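Local coordinates for protein Fdc1 (Candida dubliniensis, PDB 4ZAD) that probably catalyses the reversible decarboxylation of cinnamic, p-coumaric and ferulic acids to their vinyl derivatives, using a prenylated flavin mononucleotide cofactor with manganese, at residues P98-I103 against D421-K426; M162-T167 against T173-A178; G190-I193 against V198-V201; E357-P362 against L368-K373. All blocks are in the same frame, centred on the assembly; numbering follows the deposited sequence.

Contact 1 of 4, residues P98-I103 against D421-K426; sequences PMKEII and DIFDFK
The phenyl ring of Phe423 has Lys100 over one face and Phe360 stacked on the other side, with Ile103 CD1 and Asp421 OD1 at its edge. Lys100 CB stands 3.9 Å from the ring centroid, 22° off the normal, a CH-pi contact displaced toward the rim carrying CZ; the lysine chain runs across the ring at about a right angle. In the ring plane, Ile103 CD1 meets Phe423 CE2 at 4.0 Å, the two side chains arriving from opposite directions. Met99 adds a looser touch, its CG 4.4 Å from CE2 of Phe423. With CG anti to the backbone N (chi1 177°) and a bend at chi2, Lys100 lays its first methylenes on the ring and carries its amine past it to a salt bridge with Asp358. Asp421 fixes the backbone that carries the ring: its OD1 accepts from Phe423 N at 3.0 Å, met from above the carboxylate plane, an Asx turn within a type I turn from Asp421 to Asp424. The contact is apolar packing away from the cofactor, joining the first turn of helix 99-108, in the N-terminal UbiD region, to the turn that leads into helix 425-434 of the C-terminal region.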
# COMPACT_ATOMS: atom_id res chain seq x y z
N PRO A 98 -6.08 -6.95 20.05
CA PRO A 98 -5.65 -6.30 18.83
C PRO A 98 -5.61 -4.80 18.99
O PRO A 98 -6.14 -4.25 19.96
CB PRO A 98 -6.73 -6.70 17.81
CG PRO A 98 -7.80 -7.41 18.55
CD PRO A 98 -7.50 -7.34 19.99
N MET A 99 -5.01 -4.15 18.00
CA MET A 99 -4.58 -2.78 18.14
C MET A 99 -5.72 -1.82 18.28
O MET A 99 -5.61 -0.87 19.04
CB MET A 99 -3.69 -2.35 16.97
CG MET A 99 -3.15 -0.89 17.05
SD MET A 99 -2.25 -0.52 18.54
CE MET A 99 -1.09 0.73 17.99
N LYS A 100 -6.81 -2.07 17.57
CA LYS A 100 -8.01 -1.23 17.66
C LYS A 100 -8.54 -1.20 19.07
O LYS A 100 -9.01 -0.18 19.55
CB LYS A 100 -9.09 -1.73 16.70
CG LYS A 100 -10.41 -0.96 16.77
CD LYS A 100 -11.45 -1.63 17.69
CE LYS A 100 -12.92 -1.20 17.33
NZ LYS A 100 -13.15 0.28 17.48
N GLU A 101 -8.41 -2.32 19.76
CA GLU A 101 -8.89 -2.45 21.13
C GLU A 101 -7.90 -1.86 22.11
O GLU A 101 -8.31 -1.18 23.07
CB GLU A 101 -9.25 -3.92 21.44
CG GLU A 101 -10.37 -4.40 20.50
CD GLU A 101 -10.89 -5.81 20.76
OE1 GLU A 101 -10.57 -6.74 19.97
OE2 GLU A 101 -11.65 -5.98 21.74
N ILE A 102 -6.60 -2.09 21.87
CA ILE A 102 -5.52 -1.43 22.64
C ILE A 102 -5.77 0.07 22.65
O ILE A 102 -5.72 0.69 23.70
CB ILE A 102 -4.11 -1.63 22.04
CG1 ILE A 102 -3.68 -3.11 22.03
CG2 ILE A 102 -3.10 -0.79 22.79
CD1 ILE A 102 -2.55 -3.43 21.03
N ILE A 103 -6.06 0.63 21.48
CA ILE A 103 -6.47 2.04 21.36
C ILE A 103 -7.73 2.34 22.16
O ILE A 103 -7.81 3.37 22.82
CB ILE A 103 -6.65 2.49 19.88
CG1 ILE A 103 -5.32 2.41 19.12
CG2 ILE A 103 -7.22 3.89 19.80
CD1 ILE A 103 -5.45 2.67 17.68
N ASP A 421 -12.21 -1.27 6.87
CA ASP A 421 -11.47 -1.49 8.12
C ASP A 421 -10.14 -0.76 7.92
O ASP A 421 -9.28 -1.22 7.19
CB ASP A 421 -11.32 -2.99 8.41
CG ASP A 421 -10.36 -3.32 9.57
OD1 ASP A 421 -9.88 -2.41 10.26
OD2 ASP A 421 -10.06 -4.54 9.77
N ILE A 422 -10.03 0.42 8.51
CA ILE A 422 -8.87 1.26 8.29
C ILE A 422 -7.56 0.64 8.80
O ILE A 422 -6.50 1.12 8.47
CB ILE A 422 -9.02 2.70 8.88
CG1 ILE A 422 -9.26 2.66 10.40
CG2 ILE A 422 -10.08 3.45 8.12
CD1 ILE A 422 -9.38 4.01 11.07
N PHE A 423 -7.67 -0.42 9.61
CA PHE A 423 -6.52 -1.09 10.17
C PHE A 423 -5.97 -2.10 9.21
O PHE A 423 -4.90 -2.63 9.45
CB PHE A 423 -6.86 -1.78 11.50
CG PHE A 423 -7.18 -0.82 12.61
CD1 PHE A 423 -8.49 -0.31 12.75
CD2 PHE A 423 -6.18 -0.36 13.48
CE1 PHE A 423 -8.79 0.59 13.75
CE2 PHE A 423 -6.49 0.52 14.51
CZ PHE A 423 -7.79 1.01 14.63
N ASP A 424 -6.70 -2.38 8.13
CA ASP A 424 -6.24 -3.34 7.12
C ASP A 424 -5.86 -2.56 5.86
O ASP A 424 -6.73 -2.05 5.14
CB ASP A 424 -7.37 -4.33 6.85
CG ASP A 424 -7.10 -5.22 5.69
OD1 ASP A 424 -5.94 -5.20 5.18
OD2 ASP A 424 -8.04 -5.94 5.30
N PHE A 425 -4.56 -2.48 5.60
CA PHE A 425 -4.05 -1.54 4.62
C PHE A 425 -4.49 -1.85 3.20
O PHE A 425 -4.60 -0.93 2.39
CB PHE A 425 -2.52 -1.46 4.70
CG PHE A 425 -1.94 -0.38 3.83
CD1 PHE A 425 -2.09 0.97 4.18
CD2 PHE A 425 -1.27 -0.69 2.65
CE1 PHE A 425 -1.62 1.96 3.38
CE2 PHE A 425 -0.74 0.31 1.87
CZ PHE A 425 -0.94 1.64 2.24
N LYS A 426 -4.72 -3.13 2.88
CA LYS A 426 -5.34 -3.54 1.60
C LYS A 426 -6.66 -2.84 1.38
O LYS A 426 -6.98 -2.45 0.27
CB LYS A 426 -5.64 -5.07 1.56
CG LYS A 426 -4.40 -6.03 1.53
CD LYS A 426 -4.81 -7.55 1.47
CE LYS A 426 -5.44 -7.98 0.11
NZ LYS A 426 -5.91 -9.41 0.11

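Contact 2 of 4, residues M162-T167 against T173-A178. With MN (manganese (II) ion), chain C; K (potassium ion), chain D; 4LU (1-deoxy-5-O-phosphono-1-(3,3,4,5-tetramethyl-9,11-dioxo-2,3,8,9,10,11-hexahydro-7H-quinolino[1,8-fg]pteridin-12-ium-7-y l)-D-ribitol), chain E.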
# COMPACT_ATOMS: atom_id res chain seq x y z
N MET A 162 13.32 7.31 29.13
CA MET A 162 12.32 8.33 29.44
C MET A 162 12.96 9.55 30.08
O MET A 162 13.69 9.42 31.04
CB MET A 162 11.34 7.71 30.42
CG MET A 162 10.24 8.56 30.93
SD MET A 162 9.15 7.56 32.01
CE MET A 162 9.97 7.64 33.61
N TRP A 163 12.66 10.74 29.55
CA TRP A 163 13.20 11.97 30.12
C TRP A 163 12.16 12.42 31.08
O TRP A 163 10.99 12.45 30.72
CB TRP A 163 13.39 13.09 29.09
CG TRP A 163 14.36 12.84 27.99
CD1 TRP A 163 14.07 12.49 26.72
CD2 TRP A 163 15.78 12.95 28.07
NE1 TRP A 163 15.22 12.35 26.00
CE2 TRP A 163 16.29 12.63 26.81
CE3 TRP A 163 16.67 13.24 29.10
CZ2 TRP A 163 17.64 12.63 26.54
CZ3 TRP A 163 18.01 13.22 28.82
CH2 TRP A 163 18.49 12.92 27.56
N VAL A 164 12.62 12.76 32.29
CA VAL A 164 11.79 13.30 33.33
C VAL A 164 12.23 14.73 33.50
O VAL A 164 13.38 14.97 33.90
CB VAL A 164 12.03 12.53 34.65
CG1 VAL A 164 11.16 13.10 35.81
CG2 VAL A 164 11.82 11.02 34.43
N LEU A 165 11.36 15.68 33.16
CA LEU A 165 11.59 17.10 33.36
C LEU A 165 10.39 17.64 34.10
O LEU A 165 9.27 17.21 33.85
CB LEU A 165 11.77 17.84 32.02
CG LEU A 165 13.19 18.07 31.42
CD1 LEU A 165 14.21 17.01 31.82
CD2 LEU A 165 13.17 18.14 29.89
N GLN A 166 10.63 18.57 35.03
CA GLN A 166 9.60 19.22 35.85
C GLN A 166 9.68 20.74 35.70
O GLN A 166 10.77 21.30 35.62
CB GLN A 166 9.84 18.84 37.30
CG GLN A 166 8.76 19.31 38.29
CD GLN A 166 9.10 18.89 39.70
OE1 GLN A 166 9.87 19.57 40.42
NE2 GLN A 166 8.53 17.77 40.12
N THR A 167 8.53 21.41 35.64
CA THR A 167 8.47 22.88 35.54
C THR A 167 9.01 23.54 36.83
O THR A 167 9.06 22.90 37.88
CB THR A 167 7.00 23.37 35.28
OG1 THR A 167 6.14 22.82 36.27
CG2 THR A 167 6.51 22.93 33.92
N THR A 173 4.98 17.49 35.76
CA THR A 173 6.14 16.61 35.60
C THR A 173 5.94 15.80 34.36
O THR A 173 5.03 14.96 34.31
CB THR A 173 6.32 15.65 36.78
OG1 THR A 173 6.60 16.41 37.97
CG2 THR A 173 7.46 14.65 36.52
N ASN A 174 6.75 16.07 33.34
CA ASN A 174 6.56 15.44 32.04
C ASN A 174 7.47 14.23 31.86
O ASN A 174 8.64 14.29 32.20
CB ASN A 174 6.80 16.44 30.91
CG ASN A 174 6.22 15.97 29.59
OD1 ASN A 174 5.04 16.19 29.31
ND2 ASN A 174 7.05 15.31 28.78
N TRP A 175 6.91 13.14 31.33
CA TRP A 175 7.69 11.95 30.98
C TRP A 175 7.53 11.74 29.48
O TRP A 175 6.39 11.64 28.98
CB TRP A 175 7.18 10.71 31.72
CG TRP A 175 7.40 10.68 33.23
CD1 TRP A 175 7.94 11.66 34.02
CD2 TRP A 175 7.04 9.60 34.13
NE1 TRP A 175 7.95 11.25 35.33
CE2 TRP A 175 7.39 10.00 35.43
CE3 TRP A 175 6.45 8.36 33.95
CZ2 TRP A 175 7.20 9.19 36.54
CZ3 TRP A 175 6.24 7.56 35.06
CH2 TRP A 175 6.64 7.97 36.34
N SER A 176 8.64 11.72 28.75
CA SER A 176 8.57 11.55 27.30
C SER A 176 9.79 10.87 26.73
O SER A 176 10.78 10.73 27.42
CB SER A 176 8.41 12.89 26.64
OG SER A 176 9.56 13.64 26.86
N ILE A 177 9.70 10.46 25.47
CA ILE A 177 10.84 9.87 24.74
C ILE A 177 11.31 10.90 23.77
O ILE A 177 10.50 11.56 23.13
CB ILE A 177 10.47 8.62 23.91
CG1 ILE A 177 9.94 7.51 24.80
CG2 ILE A 177 11.68 8.12 23.08
CD1 ILE A 177 9.49 6.28 24.00
N ALA A 178 12.62 11.01 23.65
CA ALA A 178 13.24 11.86 22.62
C ALA A 178 14.61 11.30 22.46
O ALA A 178 15.16 10.77 23.41
CB ALA A 178 13.30 13.35 23.05
MN MN C . 3.72 15.26 27.92
K K D . 4.37 11.90 26.64
C9 4LU E . 9.01 8.19 20.02
C8 4LU E . 9.50 6.90 20.28
C7 4LU E . 10.84 6.58 20.02
C10 4LU E . 10.37 11.61 19.76
C6 4LU E . 11.70 7.61 19.39
N3 4LU E . 12.16 13.66 19.52
C2 4LU E . 10.92 13.91 19.95
C13 4LU E . 13.81 7.37 20.45
C5 4LU E . 13.12 7.35 19.11
C1 4LU E . 13.15 9.71 18.25
O2 4LU E . 10.65 15.08 20.25
N1 4LU E . 10.03 12.90 20.07
C4 4LU E . 12.55 12.42 19.18
O4 4LU E . 13.74 12.33 18.80
C4A 4LU E . 11.68 11.36 19.28
N5 4LU E . 11.91 9.96 18.58
C3 4LU E . 13.77 8.49 18.48
C12 4LU E . 13.39 6.01 18.43
C5A 4LU E . 11.12 8.95 19.10
C7M 4LU E . 11.41 5.21 20.31
C8M 4LU E . 8.53 5.93 20.89
C9A 4LU E . 9.83 9.25 19.59
N10 4LU E . 9.46 10.61 19.90
C1' 4LU E . 8.06 11.05 19.80
C2' 4LU E . 7.60 11.45 21.20
O2' 4LU E . 7.98 10.41 22.13
C3' 4LU E . 6.09 11.72 21.27
O3' 4LU E . 5.76 12.84 20.43
C4' 4LU E . 5.61 12.00 22.71
O4' 4LU E . 4.29 12.56 22.66
C5' 4LU E . 6.52 13.00 23.43
O5' 4LU E . 6.07 13.33 24.74
P 4LU E . 5.35 14.70 25.10
O2P 4LU E . 5.35 14.54 26.62
O3P 4LU E . 4.00 14.59 24.37
O1P 4LU E . 6.23 15.80 24.55
O HOH W 1 10.00 14.88 29.41
O HOH W 2 2.21 14.71 26.29
O HOH W 3 1.94 16.08 29.19
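This is a buried antiparallel beta-hairpin pairing, strand 162-166 against strand 173-176, in the Rift-related region, with strand 214-220 bonded along the other side of 162-166. Trp163 and Ser176 form one hydrogen-bonded pair, with Trp163 N to Ser176 O at 2.8 Å, and Leu165 and Asn174 form the next. On the face of Val164 and Trp175, Met162 bends at chi3 (85°) and lays CE over the six-membered ring of Trp175, 3.7 Å from its centroid; SD lies obliquely beside it, a Met-aromatic contact. Val164 runs alongside the same indole. Gln166 NE2 donates to Thr173 OG1 at 3.2 Å, the hydroxyl oxygen lying in the amide plane. Trp163 NE1 donates to Ala178 O at 3.0 Å, from above the carbonyl plane. A water bridges Trp163 O, Asn174 ND2 and Ser176 OG, tying the metal-binding amide to the strand backbone. Asn174 divides its amide: OD1 binds manganese at 2.1 Å and ND2 donates to the cofactor phosphate oxygen O2P at 2.9 Å. Trp175 O coordinates potassium, and Ile177 O accepts from the ribityl O2'. With Glu240 on manganese, the hairpin forms part of the metal-bridged phosphate site of a UbiD-type prenylated-flavin decarboxylase.

Contact 3 of 4, residues G190-I193 against V198-V201; sequences GLVI and VKQV
Val192 turns CG1 anti to its own backbone N (chi1 172°), which sends that methyl to Lys199, where it lies 4.0 Å from CB. Lys199 starts out the same way, CG trans to N at 176°, and then bends at chi2, so that its aliphatic part passes over the loop backbone: CD comes to 3.8 Å from Val192 O, and CB to 3.7 Å from Ile193 O. The two side chains cross at about a right angle, and the contact is van der Waals throughout. Val198 fills in beside them, its CG2 4.2 Å from Val192 CA and 4.3 Å from Leu191 O. The fold here is a strand-loop-helix connection in the Rift-related region: the chain leaves strand 187-189, runs extended through 190-193 and folds back so that the first turn of helix 197-207 packs on it. Leu191 touches the prenylated flavin, while Val192 rests on Pro303 and Tyr305 of strand 300-312. On the helix side, Val198 also packs against Ser176, a cofactor-binding residue. The lysine amine is held by a hydrogen bond to Asn194, further along the loop, and by a salt bridge to Asp203.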
# COMPACT_ATOMS: atom_id res chain seq x y z
N GLY A 190 20.41 15.66 22.30
CA GLY A 190 19.33 15.09 21.55
C GLY A 190 18.42 16.19 21.11
O GLY A 190 18.61 17.34 21.48
N LEU A 191 17.42 15.83 20.31
CA LEU A 191 16.38 16.76 19.88
C LEU A 191 15.54 17.32 21.02
O LEU A 191 15.11 16.60 21.93
CB LEU A 191 15.40 16.05 18.94
CG LEU A 191 15.74 15.90 17.47
CD1 LEU A 191 14.58 15.11 16.86
CD2 LEU A 191 15.87 17.24 16.81
N VAL A 192 15.25 18.62 20.88
CA VAL A 192 14.47 19.40 21.80
C VAL A 192 13.81 20.43 20.89
O VAL A 192 14.38 21.51 20.67
CB VAL A 192 15.42 20.09 22.83
CG1 VAL A 192 14.65 21.08 23.71
CG2 VAL A 192 16.20 19.02 23.69
N ILE A 193 12.65 20.11 20.30
CA ILE A 193 12.04 21.02 19.30
C ILE A 193 10.60 21.35 19.61
O ILE A 193 9.94 20.66 20.33
CB ILE A 193 12.17 20.48 17.85
CG1 ILE A 193 11.32 19.21 17.64
CG2 ILE A 193 13.67 20.13 17.52
CD1 ILE A 193 11.28 18.67 16.22
N VAL A 198 9.47 18.26 26.12
CA VAL A 198 10.84 18.48 26.63
C VAL A 198 11.24 19.93 26.42
O VAL A 198 11.97 20.48 27.24
CB VAL A 198 11.91 17.55 26.01
CG1 VAL A 198 11.76 16.14 26.52
CG2 VAL A 198 11.83 17.55 24.54
N LYS A 199 10.75 20.55 25.33
CA LYS A 199 10.97 21.98 25.05
C LYS A 199 10.05 22.93 25.80
O LYS A 199 10.52 23.87 26.36
CB LYS A 199 10.83 22.27 23.55
CG LYS A 199 10.96 23.74 23.19
CD LYS A 199 11.86 23.96 22.01
CE LYS A 199 12.21 25.46 21.85
NZ LYS A 199 10.98 26.32 22.02
N GLN A 200 8.74 22.70 25.78
CA GLN A 200 7.80 23.47 26.59
C GLN A 200 8.26 23.65 28.02
O GLN A 200 8.31 24.79 28.53
CB GLN A 200 6.39 22.85 26.56
CG GLN A 200 5.65 23.23 25.29
CD GLN A 200 4.20 22.78 25.23
OE1 GLN A 200 3.81 22.09 24.27
NE2 GLN A 200 3.40 23.16 26.22
N VAL A 201 8.65 22.54 28.65
CA VAL A 201 9.02 22.52 30.06
C VAL A 201 10.33 23.24 30.27
O VAL A 201 10.47 24.02 31.19
CB VAL A 201 9.10 21.09 30.61
CG1 VAL A 201 9.45 21.14 32.07
CG2 VAL A 201 7.77 20.39 30.44

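Contact 4 of 4, residues E357-P362 against L368-K373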
# COMPACT_ATOMS: atom_id res chain seq x y z
N GLU A 357 -15.74 7.00 13.62
CA GLU A 357 -15.75 5.71 14.30
C GLU A 357 -14.40 5.30 14.87
O GLU A 357 -14.34 4.62 15.89
CB GLU A 357 -16.23 4.62 13.36
CG GLU A 357 -17.76 4.51 13.32
CD GLU A 357 -18.26 3.45 12.34
OE1 GLU A 357 -17.63 2.37 12.25
OE2 GLU A 357 -19.28 3.71 11.64
N ASP A 358 -13.33 5.70 14.19
CA ASP A 358 -11.97 5.23 14.48
C ASP A 358 -11.00 6.05 13.65
O ASP A 358 -11.37 6.62 12.63
CB ASP A 358 -11.82 3.75 14.12
CG ASP A 358 -12.05 2.81 15.30
OD1 ASP A 358 -11.88 3.21 16.48
OD2 ASP A 358 -12.39 1.64 15.03
N VAL A 359 -9.77 6.17 14.14
CA VAL A 359 -8.68 6.75 13.37
C VAL A 359 -7.45 5.88 13.57
O VAL A 359 -7.28 5.29 14.63
CB VAL A 359 -8.37 8.23 13.76
CG1 VAL A 359 -9.66 9.03 13.92
CG2 VAL A 359 -7.51 8.32 15.00
N PHE A 360 -6.61 5.80 12.55
CA PHE A 360 -5.41 5.01 12.66
C PHE A 360 -4.42 5.49 11.66
O PHE A 360 -4.81 5.97 10.60
CB PHE A 360 -5.72 3.56 12.37
CG PHE A 360 -4.52 2.67 12.44
CD1 PHE A 360 -3.83 2.54 13.61
CD2 PHE A 360 -4.10 1.97 11.33
CE1 PHE A 360 -2.74 1.71 13.70
CE2 PHE A 360 -3.00 1.18 11.38
CZ PHE A 360 -2.31 1.04 12.58
N THR A 361 -3.15 5.40 12.05
CA THR A 361 -2.01 5.79 11.20
C THR A 361 -1.46 4.55 10.55
O THR A 361 -0.80 3.73 11.22
CB THR A 361 -0.85 6.37 12.00
OG1 THR A 361 -0.61 5.52 13.12
CG2 THR A 361 -1.13 7.80 12.45
N PRO A 362 -1.75 4.35 9.27
CA PRO A 362 -1.26 3.12 8.67
C PRO A 362 0.25 3.12 8.70
O PRO A 362 0.87 4.15 8.36
CB PRO A 362 -1.77 3.19 7.24
CG PRO A 362 -2.06 4.66 7.00
CD PRO A 362 -2.47 5.21 8.33
N LEU A 368 2.73 9.30 8.46
CA LEU A 368 2.44 10.57 7.78
C LEU A 368 0.96 10.70 7.42
O LEU A 368 0.48 11.81 7.15
CB LEU A 368 3.28 10.69 6.52
CG LEU A 368 4.76 10.98 6.81
CD1 LEU A 368 5.67 10.51 5.72
CD2 LEU A 368 4.96 12.47 7.09
N TRP A 369 0.22 9.59 7.45
CA TRP A 369 -1.20 9.58 7.06
C TRP A 369 -2.01 9.23 8.24
O TRP A 369 -1.63 8.36 9.01
CB TRP A 369 -1.50 8.47 6.07
CG TRP A 369 -1.10 8.66 4.73
CD1 TRP A 369 -0.27 9.61 4.24
CD2 TRP A 369 -1.46 7.83 3.65
NE1 TRP A 369 -0.10 9.42 2.88
CE2 TRP A 369 -0.83 8.33 2.50
CE3 TRP A 369 -2.24 6.68 3.54
CZ2 TRP A 369 -0.99 7.75 1.27
CZ3 TRP A 369 -2.40 6.10 2.34
CH2 TRP A 369 -1.78 6.63 1.20
N LEU A 370 -3.19 9.80 8.34
CA LEU A 370 -4.15 9.39 9.39
C LEU A 370 -5.43 9.05 8.69
O LEU A 370 -6.02 9.88 8.07
CB LEU A 370 -4.40 10.51 10.41
CG LEU A 370 -5.35 10.15 11.57
CD1 LEU A 370 -4.66 9.11 12.46
CD2 LEU A 370 -5.78 11.36 12.41
N ALA A 371 -5.83 7.80 8.74
CA ALA A 371 -7.10 7.40 8.19
C ALA A 371 -8.15 7.77 9.20
O ALA A 371 -7.94 7.54 10.42
CB ALA A 371 -7.12 5.89 7.92
N VAL A 372 -9.27 8.30 8.72
CA VAL A 372 -10.42 8.66 9.59
C VAL A 372 -11.68 7.96 9.14
O VAL A 372 -12.23 8.29 8.11
CB VAL A 372 -10.64 10.17 9.54
CG1 VAL A 372 -11.93 10.56 10.25
CG2 VAL A 372 -9.43 10.86 10.17
N LYS A 373 -12.15 6.98 9.89
CA LYS A 373 -13.28 6.18 9.46
C LYS A 373 -14.63 6.80 9.88
O LYS A 373 -14.92 6.90 11.06
CB LYS A 373 -13.15 4.78 10.04
CG LYS A 373 -14.26 3.83 9.62
CD LYS A 373 -14.00 2.41 10.13
CE LYS A 373 -15.12 1.47 9.69
NZ LYS A 373 -14.99 0.13 10.30
O HOH W 4 0.53 6.73 8.39
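Glu357 N donates to Lys373 O at 2.7 Å, the shortest polar bond between the two strands and nearly straight at 162°. Next to it Lys373 N returns a bond of 2.9 Å to Asp358 O. Two residues along, Phe360 and Ala371 exchange a pair of bonds, of which Ala371 N to Phe360 O is the shorter at 2.8 Å. Between these bonds, Val359 CA approaches Ala371 O in a CA-H...O contact. Lys373 is fully extended, chi1 to chi4 all near 180°, and its tip runs out beside the carboxylate of Glu357; the resulting ion pair, OE1 to NZ at 4.0 Å, is long. Asp358, besides its bridge to Lys100, forms a salt bridge through OD1 with Lys343. Strands 356-360 and 369-374 make an antiparallel hairpin at the margin of a five-stranded mixed sheet in the C-terminal UbiD region, 356-360 being an outermost strand within the chain and 369-374 pairing in parallel with strand 412-417 on its other side. Val359 and Val372 point the same way, side by side, with CG1 of Val359 4.2 Å from CG2 of Val372, while CD1 of Leu370 comes obliquely to Val359 CG2. Helix 334-347 covers Val359 and Leu370, and on the face of Phe360 and Ala371 helix 425-434 sets Leu428 against Ala371. Near the loop, Pro362 CG packs at 4.0 Å on Trp369 CB, their side chains crossing at about a right angle. A water there donates to Pro362 O and accepts from Trp369 N, linking the loop residue Pro362 to the start of strand 369-374.

Overall arrangement
The four contacts fall into two pairs on separate parts of the subunit. Contacts 2 and 3, with centres about 9 Å apart, follow one another along the chain and lie at the cofactor: Ser176 OG packs on Val198 CG1 at 3.3 Å, and Leu191 of contact 3 lies against the flavin whose phosphate and metals contact 2 helps to bind. Contacts 1 and 4, their centres also about 9 Å apart, are joined by the salt bridge from Lys100 NZ to Asp358 OD2 at 2.9 Å and by Phe423 on Phe360. Contact 1 closes a loop in the chain that encloses the other three. Contacts 2 and 4 have centres about 27 Å apart, and the side chain of Thr361 is about 12 Å from the cofactor.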